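Local coordinates for protein Exo-poly-alpha-D-galacturonosidase (Thermotoga maritima, PDB 3JUR) that probably hydrolyses polygalacturonate, acting from the chain end as an exopolygalacturonase of glycoside hydrolase family 28, at residues E123-T128 with V193-C198; I216-S221 with K247-E252; I356-R361 with K401-S406; V390-L395 with G422-E427. One frame throughout, in Å; residues are numbered along the deposited sequence.

Interaction 1: E123-T128 with V193-C198; sequences ENVAIT and VQFYRC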
loop_
_atom_site.group_PDB
_atom_site.type_symbol
_atom_site.label_atom_id
_atom_site.label_comp_id
_atom_site.label_asym_id
_atom_site.label_seq_id
_atom_site.Cartn_x
_atom_site.Cartn_y
_atom_site.Cartn_z
ATOM N N GLU D 123 38.392 13.427 37.834
ATOM C CA GLU D 123 37.026 13.582 38.294
ATOM C C GLU D 123 36.608 15.040 38.096
ATOM O O GLU D 123 37.421 15.946 38.300
ATOM C CB GLU D 123 36.978 13.213 39.770
ATOM C CG GLU D 123 35.607 13.139 40.398
ATOM C CD GLU D 123 35.687 12.746 41.865
ATOM O OE1 GLU D 123 36.564 13.277 42.585
ATOM O OE2 GLU D 123 34.877 11.899 42.293
ATOM N N ASN D 124 35.353 15.260 37.700
ATOM C CA ASN D 124 34.784 16.606 37.517
ATOM C C ASN D 124 35.569 17.443 36.508
ATOM O O ASN D 124 36.227 18.424 36.869
ATOM C CB ASN D 124 34.667 17.359 38.858
ATOM C CG ASN D 124 34.041 16.514 39.955
ATOM O OD1 ASN D 124 33.061 15.805 39.731
ATOM N ND2 ASN D 124 34.611 16.589 41.153
ATOM N N VAL D 125 35.513 17.033 35.247
ATOM C CA VAL D 125 36.267 17.683 34.186
ATOM C C VAL D 125 35.306 18.111 33.079
ATOM O O VAL D 125 34.420 17.349 32.696
ATOM C CB VAL D 125 37.393 16.758 33.650
ATOM C CG1 VAL D 125 38.106 17.397 32.467
ATOM C CG2 VAL D 125 38.411 16.458 34.752
ATOM N N ALA D 126 35.457 19.341 32.588
ATOM C CA ALA D 126 34.535 19.868 31.581
ATOM C C ALA D 126 35.237 20.618 30.457
ATOM O O ALA D 126 36.270 21.255 30.672
ATOM C CB ALA D 126 33.484 20.759 32.233
ATOM N N ILE D 127 34.675 20.513 29.253
ATOM C CA ILE D 127 35.073 21.358 28.131
ATOM C C ILE D 127 33.826 22.099 27.650
ATOM O O ILE D 127 32.866 21.476 27.199
ATOM C CB ILE D 127 35.708 20.538 26.990
ATOM C CG1 ILE D 127 36.991 19.845 27.478
ATOM C CG2 ILE D 127 35.982 21.425 25.773
ATOM C CD1 ILE D 127 37.453 18.690 26.585
ATOM N N THR D 128 33.840 23.423 27.771
ATOM C CA THR D 128 32.653 24.243 27.516
ATOM C C THR D 128 33.002 25.414 26.588
ATOM O O THR D 128 34.165 25.586 26.210
ATOM C CB THR D 128 32.028 24.787 28.839
ATOM O OG1 THR D 128 32.886 25.781 29.413
ATOM C CG2 THR D 128 31.816 23.672 29.859
ATOM N N VAL D 193 39.882 14.059 21.601
ATOM C CA VAL D 193 39.560 14.295 23.008
ATOM C C VAL D 193 39.340 12.946 23.696
ATOM O O VAL D 193 38.470 12.172 23.292
ATOM C CB VAL D 193 38.297 15.204 23.166
ATOM C CG1 VAL D 193 37.974 15.451 24.641
ATOM C CG2 VAL D 193 38.468 16.530 22.424
ATOM N N GLN D 194 40.135 12.659 24.725
ATOM C CA GLN D 194 40.031 11.382 25.424
ATOM C C GLN D 194 39.999 11.562 26.933
ATOM O O GLN D 194 40.876 12.195 27.516
ATOM C CB GLN D 194 41.156 10.419 25.009
ATOM C CG GLN D 194 40.963 8.969 25.492
ATOM C CD GLN D 194 42.027 8.013 24.959
ATOM O OE1 GLN D 194 43.161 7.983 25.441
ATOM N NE2 GLN D 194 41.655 7.219 23.961
ATOM N N PHE D 195 38.946 11.025 27.543
ATOM C CA PHE D 195 38.832 10.907 28.989
ATOM C C PHE D 195 39.015 9.433 29.313
ATOM O O PHE D 195 38.228 8.592 28.867
ATOM C CB PHE D 195 37.450 11.379 29.464
ATOM C CG PHE D 195 37.130 12.799 29.084
ATOM C CD1 PHE D 195 37.535 13.858 29.895
ATOM C CD2 PHE D 195 36.424 13.081 27.910
ATOM C CE1 PHE D 195 37.255 15.180 29.546
ATOM C CE2 PHE D 195 36.135 14.401 27.553
ATOM C CZ PHE D 195 36.559 15.453 28.375
ATOM N N TYR D 196 40.058 9.120 30.071
ATOM C CA TYR D 196 40.384 7.732 30.399
ATOM C C TYR D 196 40.151 7.451 31.882
ATOM O O TYR D 196 40.803 8.048 32.749
ATOM C CB TYR D 196 41.829 7.410 30.006
ATOM C CG TYR D 196 42.000 6.011 29.475
ATOM C CD1 TYR D 196 42.046 5.767 28.098
ATOM C CD2 TYR D 196 42.092 4.924 30.342
ATOM C CE1 TYR D 196 42.192 4.472 27.600
ATOM C CE2 TYR D 196 42.241 3.629 29.860
ATOM C CZ TYR D 196 42.292 3.407 28.492
ATOM O OH TYR D 196 42.428 2.123 28.024
ATOM N N ARG D 197 39.209 6.546 32.156
ATOM C CA ARG D 197 38.802 6.173 33.516
ATOM C C ARG D 197 38.401 7.397 34.355
ATOM O O ARG D 197 38.901 7.602 35.467
ATOM C CB ARG D 197 39.891 5.351 34.224
ATOM C CG ARG D 197 40.336 4.084 33.495
ATOM C CD ARG D 197 41.177 3.192 34.414
ATOM N NE ARG D 197 42.415 3.842 34.849
ATOM C CZ ARG D 197 43.640 3.348 34.674
ATOM N NH1 ARG D 197 43.819 2.177 34.076
ATOM N NH2 ARG D 197 44.696 4.021 35.116
ATOM N N CYS D 198 37.501 8.209 33.806
ATOM C CA CYS D 198 37.087 9.444 34.461
ATOM C C CYS D 198 35.648 9.371 34.955
ATOM O O CYS D 198 34.850 8.585 34.452
ATOM C CB CYS D 198 37.253 10.636 33.516
ATOM S SG CYS D 198 38.948 10.974 33.054
#

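Interaction 2: I216-S221 with K247-E252; sequences IHPVLS and KYMLIE. Unlike the reference sequence in segment 216-221: I216 (reference Val).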
loop_
_atom_site.group_PDB
_atom_site.type_symbol
_atom_site.label_atom_id
_atom_site.label_comp_id
_atom_site.label_asym_id
_atom_site.label_seq_id
_atom_site.Cartn_x
_atom_site.Cartn_y
_atom_site.Cartn_z
ATOM N N ILE D 216 35.657 12.350 19.881
ATOM C CA ILE D 216 35.411 12.318 21.324
ATOM C C ILE D 216 35.377 10.883 21.841
ATOM O O ILE D 216 34.481 10.097 21.489
ATOM C CB ILE D 216 34.137 13.078 21.710
ATOM C CG1 ILE D 216 34.277 14.549 21.292
ATOM C CG2 ILE D 216 33.881 12.946 23.214
ATOM C CD1 ILE D 216 33.176 15.451 21.791
ATOM N N HIS D 217 36.352 10.557 22.687
ATOM C CA HIS D 217 36.602 9.171 23.070
ATOM C C HIS D 217 36.672 8.974 24.588
ATOM O O HIS D 217 37.765 8.883 25.151
ATOM C CB HIS D 217 37.876 8.667 22.362
ATOM C CG HIS D 217 38.102 7.189 22.470
ATOM N ND1 HIS D 217 39.331 6.608 22.233
ATOM C CD2 HIS D 217 37.265 6.175 22.797
ATOM C CE1 HIS D 217 39.240 5.303 22.407
ATOM N NE2 HIS D 217 37.995 5.014 22.751
ATOM N N PRO D 218 35.500 8.919 25.261
ATOM C CA PRO D 218 35.515 8.563 26.677
ATOM C C PRO D 218 35.685 7.057 26.838
ATOM O O PRO D 218 35.027 6.275 26.132
ATOM C CB PRO D 218 34.140 9.019 27.186
ATOM C CG PRO D 218 33.269 9.085 25.988
ATOM C CD PRO D 218 34.129 9.158 24.758
ATOM N N VAL D 219 36.565 6.662 27.753
ATOM C CA VAL D 219 36.906 5.258 27.956
ATOM C C VAL D 219 36.798 4.930 29.434
ATOM O O VAL D 219 37.336 5.653 30.276
ATOM C CB VAL D 219 38.350 4.932 27.469
ATOM C CG1 VAL D 219 38.659 3.442 27.618
ATOM C CG2 VAL D 219 38.563 5.380 26.025
ATOM N N LEU D 220 36.098 3.841 29.739
ATOM C CA LEU D 220 35.963 3.327 31.107
ATOM C C LEU D 220 35.518 4.426 32.066
ATOM O O LEU D 220 35.939 4.486 33.229
ATOM C CB LEU D 220 37.262 2.657 31.564
ATOM C CG LEU D 220 37.644 1.353 30.861
ATOM C CD1 LEU D 220 39.114 1.036 31.080
ATOM C CD2 LEU D 220 36.763 0.205 31.346
ATOM N N SER D 221 34.652 5.291 31.547
ATOM C CA SER D 221 34.211 6.483 32.247
ATOM C C SER D 221 32.742 6.384 32.636
ATOM O O SER D 221 31.965 5.642 32.021
ATOM C CB SER D 221 34.454 7.723 31.385
ATOM O OG SER D 221 35.845 7.976 31.270
ATOM N N LYS D 247 29.548 3.963 31.257
ATOM C CA LYS D 247 28.284 3.709 31.944
ATOM C C LYS D 247 27.622 5.039 32.324
ATOM O O LYS D 247 28.276 5.914 32.888
ATOM C CB LYS D 247 28.527 2.859 33.201
ATOM C CG LYS D 247 27.258 2.318 33.847
ATOM C CD LYS D 247 27.555 1.427 35.052
ATOM C CE LYS D 247 26.263 0.958 35.713
ATOM N NZ LYS D 247 26.480 -0.030 36.814
ATOM N N TYR D 248 26.329 5.168 32.027
ATOM C CA TYR D 248 25.550 6.389 32.288
ATOM C C TYR D 248 26.095 7.575 31.512
ATOM O O TYR D 248 26.901 8.368 32.023
ATOM C CB TYR D 248 25.462 6.723 33.786
ATOM C CG TYR D 248 24.840 5.645 34.631
ATOM C CD1 TYR D 248 23.541 5.210 34.392
ATOM C CD2 TYR D 248 25.539 5.082 35.701
ATOM C CE1 TYR D 248 22.957 4.216 35.178
ATOM C CE2 TYR D 248 24.964 4.094 36.497
ATOM C CZ TYR D 248 23.675 3.662 36.223
ATOM O OH TYR D 248 23.095 2.682 36.995
ATOM N N MET D 249 25.657 7.676 30.266
ATOM C CA MET D 249 26.098 8.727 29.378
ATOM C C MET D 249 24.914 9.304 28.625
ATOM O O MET D 249 23.994 8.570 28.229
ATOM C CB MET D 249 27.147 8.187 28.404
ATOM C CG MET D 249 27.708 9.209 27.432
ATOM S SD MET D 249 29.209 8.590 26.652
ATOM C CE MET D 249 29.432 9.782 25.356
ATOM N N LEU D 250 24.949 10.621 28.438
ATOM C CA LEU D 250 23.964 11.335 27.641
ATOM C C LEU D 250 24.648 12.076 26.506
ATOM O O LEU D 250 25.638 12.778 26.714
ATOM C CB LEU D 250 23.166 12.313 28.516
ATOM C CG LEU D 250 22.236 13.315 27.827
ATOM C CD1 LEU D 250 21.096 12.605 27.068
ATOM C CD2 LEU D 250 21.689 14.311 28.849
ATOM N N ILE D 251 24.131 11.886 25.301
ATOM C CA ILE D 251 24.573 12.623 24.117
ATOM C C ILE D 251 23.311 13.243 23.535
ATOM O O ILE D 251 22.416 12.524 23.083
ATOM C CB ILE D 251 25.224 11.703 23.046
ATOM C CG1 ILE D 251 26.429 10.947 23.623
ATOM C CG2 ILE D 251 25.617 12.522 21.812
ATOM C CD1 ILE D 251 26.893 9.737 22.784
ATOM N N GLU D 252 23.235 14.571 23.565
ATOM C CA GLU D 252 22.017 15.263 23.154
ATOM C C GLU D 252 22.300 16.584 22.456
ATOM O O GLU D 252 23.318 17.232 22.722
ATOM C CB GLU D 252 21.070 15.460 24.354
ATOM C CG GLU D 252 21.546 16.454 25.421
ATOM C CD GLU D 252 20.470 16.772 26.461
ATOM O OE1 GLU D 252 19.384 16.140 26.431
ATOM O OE2 GLU D 252 20.705 17.667 27.307
#

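Interaction 3: I356-R361 with K401-S406; sequences IRINLR and KDILIS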
loop_
_atom_site.group_PDB
_atom_site.type_symbol
_atom_site.label_atom_id
_atom_site.label_comp_id
_atom_site.label_asym_id
_atom_site.label_seq_id
_atom_site.Cartn_x
_atom_site.Cartn_y
_atom_site.Cartn_z
ATOM N N ILE D 356 18.804 -0.148 8.228
ATOM C CA ILE D 356 19.073 -0.972 9.405
ATOM C C ILE D 356 20.019 -2.111 8.994
ATOM O O ILE D 356 19.710 -2.892 8.096
ATOM C CB ILE D 356 17.766 -1.540 10.014
ATOM C CG1 ILE D 356 16.868 -0.400 10.528
ATOM C CG2 ILE D 356 18.070 -2.528 11.137
ATOM C CD1 ILE D 356 15.394 -0.796 10.658
ATOM N N ARG D 357 21.171 -2.180 9.657
ATOM C CA ARG D 357 22.188 -3.162 9.346
ATOM C C ARG D 357 22.625 -3.913 10.596
ATOM O O ARG D 357 23.053 -3.303 11.574
ATOM C CB ARG D 357 23.413 -2.489 8.704
ATOM C CG ARG D 357 24.550 -3.457 8.364
ATOM C CD ARG D 357 24.258 -4.164 7.065
ATOM N NE ARG D 357 25.230 -5.198 6.709
ATOM C CZ ARG D 357 26.388 -4.991 6.087
ATOM N NH1 ARG D 357 27.171 -6.023 5.806
ATOM N NH2 ARG D 357 26.779 -3.769 5.754
ATOM N N ILE D 358 22.519 -5.236 10.556
ATOM C CA ILE D 358 23.099 -6.074 11.606
ATOM C C ILE D 358 23.974 -7.116 10.935
ATOM O O ILE D 358 23.499 -7.902 10.104
ATOM C CB ILE D 358 22.036 -6.737 12.514
ATOM C CG1 ILE D 358 21.100 -5.673 13.100
ATOM C CG2 ILE D 358 22.716 -7.550 13.641
ATOM C CD1 ILE D 358 19.976 -6.234 13.959
ATOM N N ASN D 359 25.260 -7.088 11.270
ATOM C CA ASN D 359 26.263 -7.910 10.592
ATOM C C ASN D 359 27.149 -8.664 11.583
ATOM O O ASN D 359 27.846 -8.041 12.408
ATOM C CB ASN D 359 27.118 -7.027 9.673
ATOM C CG ASN D 359 28.105 -7.825 8.835
ATOM O OD1 ASN D 359 28.003 -9.053 8.720
ATOM N ND2 ASN D 359 29.072 -7.128 8.245
ATOM N N LEU D 360 27.114 -9.996 11.511
ATOM C CA LEU D 360 27.954 -10.816 12.387
ATOM C C LEU D 360 29.166 -11.383 11.650
ATOM O O LEU D 360 29.819 -12.305 12.143
ATOM C CB LEU D 360 27.150 -11.931 13.068
ATOM C CG LEU D 360 26.398 -11.599 14.358
ATOM C CD1 LEU D 360 25.262 -10.597 14.134
ATOM C CD2 LEU D 360 25.876 -12.885 15.000
ATOM N N ARG D 361 29.465 -10.810 10.484
ATOM C CA ARG D 361 30.604 -11.227 9.661
ATOM C C ARG D 361 31.568 -10.071 9.391
ATOM O O ARG D 361 32.192 -10.016 8.333
ATOM C CB ARG D 361 30.125 -11.797 8.327
ATOM C CG ARG D 361 29.331 -13.072 8.436
ATOM C CD ARG D 361 28.446 -13.222 7.227
ATOM N NE ARG D 361 27.199 -13.900 7.567
ATOM C CZ ARG D 361 26.225 -14.167 6.702
ATOM N NH1 ARG D 361 26.344 -13.809 5.426
ATOM N NH2 ARG D 361 25.131 -14.798 7.116
ATOM N N LYS D 401 18.814 -12.779 17.088
ATOM C CA LYS D 401 17.549 -13.122 17.740
ATOM C C LYS D 401 16.774 -11.896 18.186
ATOM O O LYS D 401 17.366 -10.860 18.526
ATOM C CB LYS D 401 17.792 -14.029 18.955
ATOM C CG LYS D 401 18.374 -15.399 18.627
ATOM C CD LYS D 401 19.062 -15.990 19.855
ATOM C CE LYS D 401 19.695 -17.364 19.584
ATOM N NZ LYS D 401 21.004 -17.277 18.862
ATOM N N ASP D 402 15.445 -12.029 18.194
ATOM C CA ASP D 402 14.552 -11.042 18.818
ATOM C C ASP D 402 14.755 -9.614 18.290
ATOM O O ASP D 402 14.980 -8.670 19.052
ATOM C CB ASP D 402 14.704 -11.098 20.353
ATOM C CG ASP D 402 13.602 -10.345 21.087
ATOM O OD1 ASP D 402 12.436 -10.339 20.614
ATOM O OD2 ASP D 402 13.905 -9.761 22.155
ATOM N N ILE D 403 14.677 -9.465 16.973
ATOM C CA ILE D 403 14.703 -8.154 16.353
ATOM C C ILE D 403 13.265 -7.774 16.043
ATOM O O ILE D 403 12.553 -8.526 15.361
ATOM C CB ILE D 403 15.561 -8.108 15.049
ATOM C CG1 ILE D 403 16.936 -8.766 15.248
ATOM C CG2 ILE D 403 15.693 -6.666 14.543
ATOM C CD1 ILE D 403 17.831 -8.137 16.345
ATOM N N LEU D 404 12.839 -6.620 16.550
ATOM C CA LEU D 404 11.472 -6.143 16.355
ATOM C C LEU D 404 11.458 -4.732 15.774
ATOM O O LEU D 404 12.096 -3.815 16.314
ATOM C CB LEU D 404 10.672 -6.210 17.667
ATOM C CG LEU D 404 9.188 -5.814 17.637
ATOM C CD1 LEU D 404 8.373 -6.762 16.766
ATOM C CD2 LEU D 404 8.592 -5.742 19.053
ATOM N N ILE D 405 10.751 -4.585 14.654
ATOM C CA ILE D 405 10.536 -3.300 14.001
ATOM C C ILE D 405 9.029 -3.029 13.973
ATOM O O ILE D 405 8.252 -3.841 13.466
ATOM C CB ILE D 405 11.126 -3.284 12.569
ATOM C CG1 ILE D 405 12.615 -3.642 12.613
ATOM C CG2 ILE D 405 10.914 -1.921 11.912
ATOM C CD1 ILE D 405 13.240 -3.925 11.268
ATOM N N SER D 406 8.610 -1.895 14.536
ATOM C CA SER D 406 7.187 -1.606 14.633
ATOM C C SER D 406 6.855 -0.138 14.406
ATOM O O SER D 406 7.706 0.742 14.602
ATOM C CB SER D 406 6.635 -2.091 15.970
ATOM O OG SER D 406 7.379 -1.522 17.025
#

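Interaction 4: V390-L395 with G422-E427; sequences VRIEGL and GQLGME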
loop_
_atom_site.group_PDB
_atom_site.type_symbol
_atom_site.label_atom_id
_atom_site.label_comp_id
_atom_site.label_asym_id
_atom_site.label_seq_id
_atom_site.Cartn_x
_atom_site.Cartn_y
_atom_site.Cartn_z
ATOM N N VAL D 390 16.283 -3.239 5.412
ATOM C CA VAL D 390 16.704 -4.116 6.508
ATOM C C VAL D 390 17.644 -5.211 5.977
ATOM O O VAL D 390 17.265 -6.014 5.115
ATOM C CB VAL D 390 15.501 -4.767 7.228
ATOM C CG1 VAL D 390 15.972 -5.650 8.380
ATOM C CG2 VAL D 390 14.524 -3.718 7.744
ATOM N N ARG D 391 18.873 -5.218 6.487
ATOM C CA ARG D 391 19.864 -6.220 6.138
ATOM C C ARG D 391 20.415 -6.829 7.428
ATOM O O ARG D 391 21.132 -6.162 8.182
ATOM C CB ARG D 391 20.976 -5.580 5.306
ATOM C CG ARG D 391 21.993 -6.562 4.732
ATOM C CD ARG D 391 23.087 -5.810 3.991
ATOM N NE ARG D 391 24.089 -6.714 3.443
ATOM C CZ ARG D 391 25.121 -6.342 2.685
ATOM N NH1 ARG D 391 25.325 -5.063 2.378
ATOM N NH2 ARG D 391 25.963 -7.264 2.238
ATOM N N ILE D 392 20.041 -8.083 7.697
ATOM C CA ILE D 392 20.398 -8.745 8.959
ATOM C C ILE D 392 21.067 -10.079 8.664
ATOM O O ILE D 392 20.462 -10.967 8.067
ATOM C CB ILE D 392 19.165 -8.934 9.901
ATOM C CG1 ILE D 392 18.616 -7.571 10.331
ATOM C CG2 ILE D 392 19.535 -9.804 11.137
ATOM C CD1 ILE D 392 17.220 -7.619 10.950
ATOM N N GLU D 393 22.331 -10.197 9.054
ATOM C CA GLU D 393 23.092 -11.409 8.773
ATOM C C GLU D 393 23.779 -11.983 10.014
ATOM O O GLU D 393 24.740 -11.403 10.554
ATOM C CB GLU D 393 24.078 -11.165 7.622
ATOM C CG GLU D 393 23.356 -10.929 6.297
ATOM C CD GLU D 393 24.228 -10.317 5.209
ATOM O OE1 GLU D 393 24.524 -11.037 4.226
ATOM O OE2 GLU D 393 24.607 -9.129 5.322
ATOM N N GLY D 394 23.252 -13.111 10.468
ATOM C CA GLY D 394 23.833 -13.863 11.577
ATOM C C GLY D 394 24.727 -14.988 11.081
ATOM O O GLY D 394 25.177 -14.982 9.934
ATOM N N LEU D 395 24.988 -15.954 11.952
ATOM C CA LEU D 395 25.785 -17.134 11.589
ATOM C C LEU D 395 24.956 -18.402 11.762
ATOM O O LEU D 395 24.016 -18.420 12.550
ATOM C CB LEU D 395 27.072 -17.195 12.426
ATOM C CG LEU D 395 27.902 -15.903 12.483
ATOM C CD1 LEU D 395 28.891 -15.922 13.649
ATOM C CD2 LEU D 395 28.612 -15.639 11.156
ATOM N N GLY D 422 18.651 -15.357 11.067
ATOM C CA GLY D 422 18.081 -14.372 11.962
ATOM C C GLY D 422 16.612 -14.621 12.221
ATOM O O GLY D 422 15.967 -15.425 11.539
ATOM N N GLN D 423 16.096 -13.914 13.214
ATOM C CA GLN D 423 14.704 -13.979 13.618
ATOM C C GLN D 423 14.201 -12.534 13.590
ATOM O O GLN D 423 14.645 -11.706 14.380
ATOM C CB GLN D 423 14.620 -14.585 15.025
ATOM C CG GLN D 423 13.211 -14.831 15.572
ATOM C CD GLN D 423 13.218 -15.126 17.069
ATOM O OE1 GLN D 423 13.962 -14.503 17.832
ATOM N NE2 GLN D 423 12.389 -16.081 17.494
ATOM N N LEU D 424 13.313 -12.222 12.649
ATOM C CA LEU D 424 12.839 -10.849 12.477
ATOM C C LEU D 424 11.327 -10.760 12.658
ATOM O O LEU D 424 10.564 -11.526 12.051
ATOM C CB LEU D 424 13.258 -10.291 11.098
ATOM C CG LEU D 424 12.795 -8.901 10.638
ATOM C CD1 LEU D 424 13.354 -7.792 11.522
ATOM C CD2 LEU D 424 13.162 -8.650 9.157
ATOM N N GLY D 425 10.909 -9.828 13.509
ATOM C CA GLY D 425 9.502 -9.485 13.647
ATOM C C GLY D 425 9.226 -8.048 13.246
ATOM O O GLY D 425 10.010 -7.132 13.561
ATOM N N MET D 426 8.119 -7.857 12.535
ATOM C CA MET D 426 7.636 -6.525 12.163
ATOM C C MET D 426 6.144 -6.421 12.482
ATOM O O MET D 426 5.377 -7.350 12.207
ATOM C CB MET D 426 7.897 -6.232 10.682
ATOM C CG MET D 426 9.360 -6.426 10.258
ATOM S SD MET D 426 9.777 -5.755 8.635
ATOM C CE MET D 426 10.078 -4.049 9.048
ATOM N N GLU D 427 5.748 -5.309 13.096
ATOM C CA GLU D 427 4.351 -5.065 13.443
ATOM C C GLU D 427 3.950 -3.656 13.004
ATOM O O GLU D 427 4.625 -2.699 13.344
ATOM C CB GLU D 427 4.125 -5.266 14.947
ATOM C CG GLU D 427 4.411 -6.694 15.423
ATOM C CD GLU D 427 3.973 -6.971 16.858
ATOM O OE1 GLU D 427 3.367 -6.082 17.500
ATOM O OE2 GLU D 427 4.242 -8.096 17.343
#

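Interaction 1: E123-T128 with V193-C198
The ring of F195 is met by two aliphatic side chains of 123-128: V125 comes at its edge, close to the ring plane, and I127 arrives obliquely near the ring's far end. The setting is the interior of a parallel beta-helix, the fold of glycoside hydrolase family 28, in which strands on different faces of the coil send apolar side chains inward. The evidence for separate faces is geometric. Strands 125-128 and 193-196 run nearly antiparallel, at 164°, their axes pass 10.3 Å apart, and no hydrogen bond joins them, so side chains alone bridge the gap. Each strand pairs instead with parallel strands of its own face, 125-128 with 80-84 and 201-204, and 193-196 with 117-120 and 216-219.

At the ring edge, V125 CG1 lies 3.8 Å from F195 CE1. This methyl stands opposite the backbone N (chi1 175°), which leaves CG2 on the side of that nitrogen. F195 swings its ring to the nitrogen side of its own backbone (chi1 -58°), directed into the coil, where it also touches V201 and V203 of strand 201-204. All four touching residues are buried. Charged groups lie in the turns flanking the strands: E123 forms a salt bridge with R199, and R197 one with D121. I127 and V193 lie alongside one another, pointing opposite ways, and the end methyl of the isoleucine serves both partners: I127 CD1 is 3.8 Å from V193 CG1 and also 3.8 Å from F195 CZ.

Interaction 2: I216-S221 with K247-E252
One backbone hydrogen bond ties the segments where the CA atoms of S221 and K247 come nearest, 6.6 Å apart, before the chains diverge and 247-252 turns a corner at Y248: K247 N donates to S221 O over 3.0 Å, nearly straight at the hydrogen (160°) and almost in line with the carbonyl bond (163° at the oxygen).

Across the widening gap M249, in strand 249-252, meets P218. Its side chain is extended throughout, with CG trans to the main-chain nitrogen (chi1 -179°), and this reach brings M249 CE to 4.0 Å from P218 CG. The sulfur follows at nearly the same range, M249 SD lying 4.1 Å from P218 CG, so the thioether end passes the proline at about a right angle and touches one corner of its ring. Both residues are buried. S221 folds back on its own segment: its OG donates to V219 O over 2.9 Å, from well above the carbonyl plane, and also accepts from C198 N. One hydroxyl in the turn after 216-219 thus links back to V219 at the end of that strand and across to C198 in the turn after 193-196.

The contact crosses the interior of the beta-helix. The weakly bonded strand 216-219 runs parallel beside 193-196, and M249 also packs on I226 of strand 224-233 and I283 of strand 280-291. At the outer corner, Y248 OH hydrogen-bonds E13 of helix 6-16, while strand 249-252 lies between 224-233 and 280-291.

Interaction 3: I356-R361 with K401-S406
I356 and I405 point at each other tip to tip, and so do I358 and I403, giving two isoleucine pairs that bridge the interior of the beta-helix. In the first, I356 CD1 is 3.8 Å from I405 CD1, a pure methyl-to-methyl touch. The second is slightly closer, with I358 CD1 3.7 Å from I403 CD1, and it takes in one more carbon, since I358 CD1 also lies 4.2 Å from I403 CG1. The difference is consistent with the torsions: I403 bends at its second bond (chi2 -60°), whereas I358 stays extended (chi2 177°) and supplies the reach. The backbones stand well apart, the CA atoms of I358 and I403 being 9.9 Å from each other and those of I356 and I405 10.0 Å. No hydrogen bond crosses, so the contact rests on these buried side-chain ends.

At the end of strand 357-359, N359 forms an Asx turn, its OD1 accepting from R361 N at 2.9 Å with the donor above the amide plane. R361 then forms a salt bridge with E420 and donates to G394 O.

Strand 357-359 lies between 327-329 and 388-393 in its parallel sheet, while 400-406 is flanked by 372-379 and 422-426 on another face. The isoleucines meet between these faces, I403 also touching V376, I392 and L424, and I405 touching V390, L424 and M426.

Interaction 4: V390-L395 with G422-E427
L424 makes both side-chain contacts of this pair, with V390 and I392. At the start of 422-427, G422 has no side chain, and its CA lies 4.9 Å from I392 CG2, so that main chain rather than a side chain faces this methyl. Q423 points away from 390-395; its OE1 accepts from D402 N and its NE2 donates to Y440 OH. L424 then turns inward, where a trans first torsion (chi1 176°) sets CG beside the carbonyl carbon, and splits its branches between two partners: L424 CD1 lies 3.9 Å from I392 CD1, and L424 CD2 sits 4.2 Å from V390 CG1, each approach oblique. After G425, M426 again faces 390-395 but packs on I405, and the chain turns a corner at E427.

On the other side of strand 390-393, R391 NE and E393 OE2 form a salt bridge at 3.1 Å, bent at the hydrogen (137°) and met from above the carboxylate plane. R391 is held further by a salt bridge to E354 and a cation-pi contact with Y388. Apolar residues turned into the coil and a charged pair turned outward fit a beta-helix, here near its C-terminal end.

The four contacts follow the beta-helix along its length as two neighbouring pairs. Interactions 1 and 2 have centres 10 Å apart and share a sheet through strands 193-196 and 216-219, where V193 O to H217 N (2.7 Å) and F195 O to V219 N (2.8 Å) are probable hydrogen bonds. Interactions 3 and 4 are closer, with centres 5 Å apart; their segments alternate in sequence, and they adjoin on two faces at once, 357-359 beside 388-393 and 400-406 beside 422-426. Between the pairs the centres lie about 24 to 38 Å apart, without touching. No other subunit of the tetramer touches any of these segments.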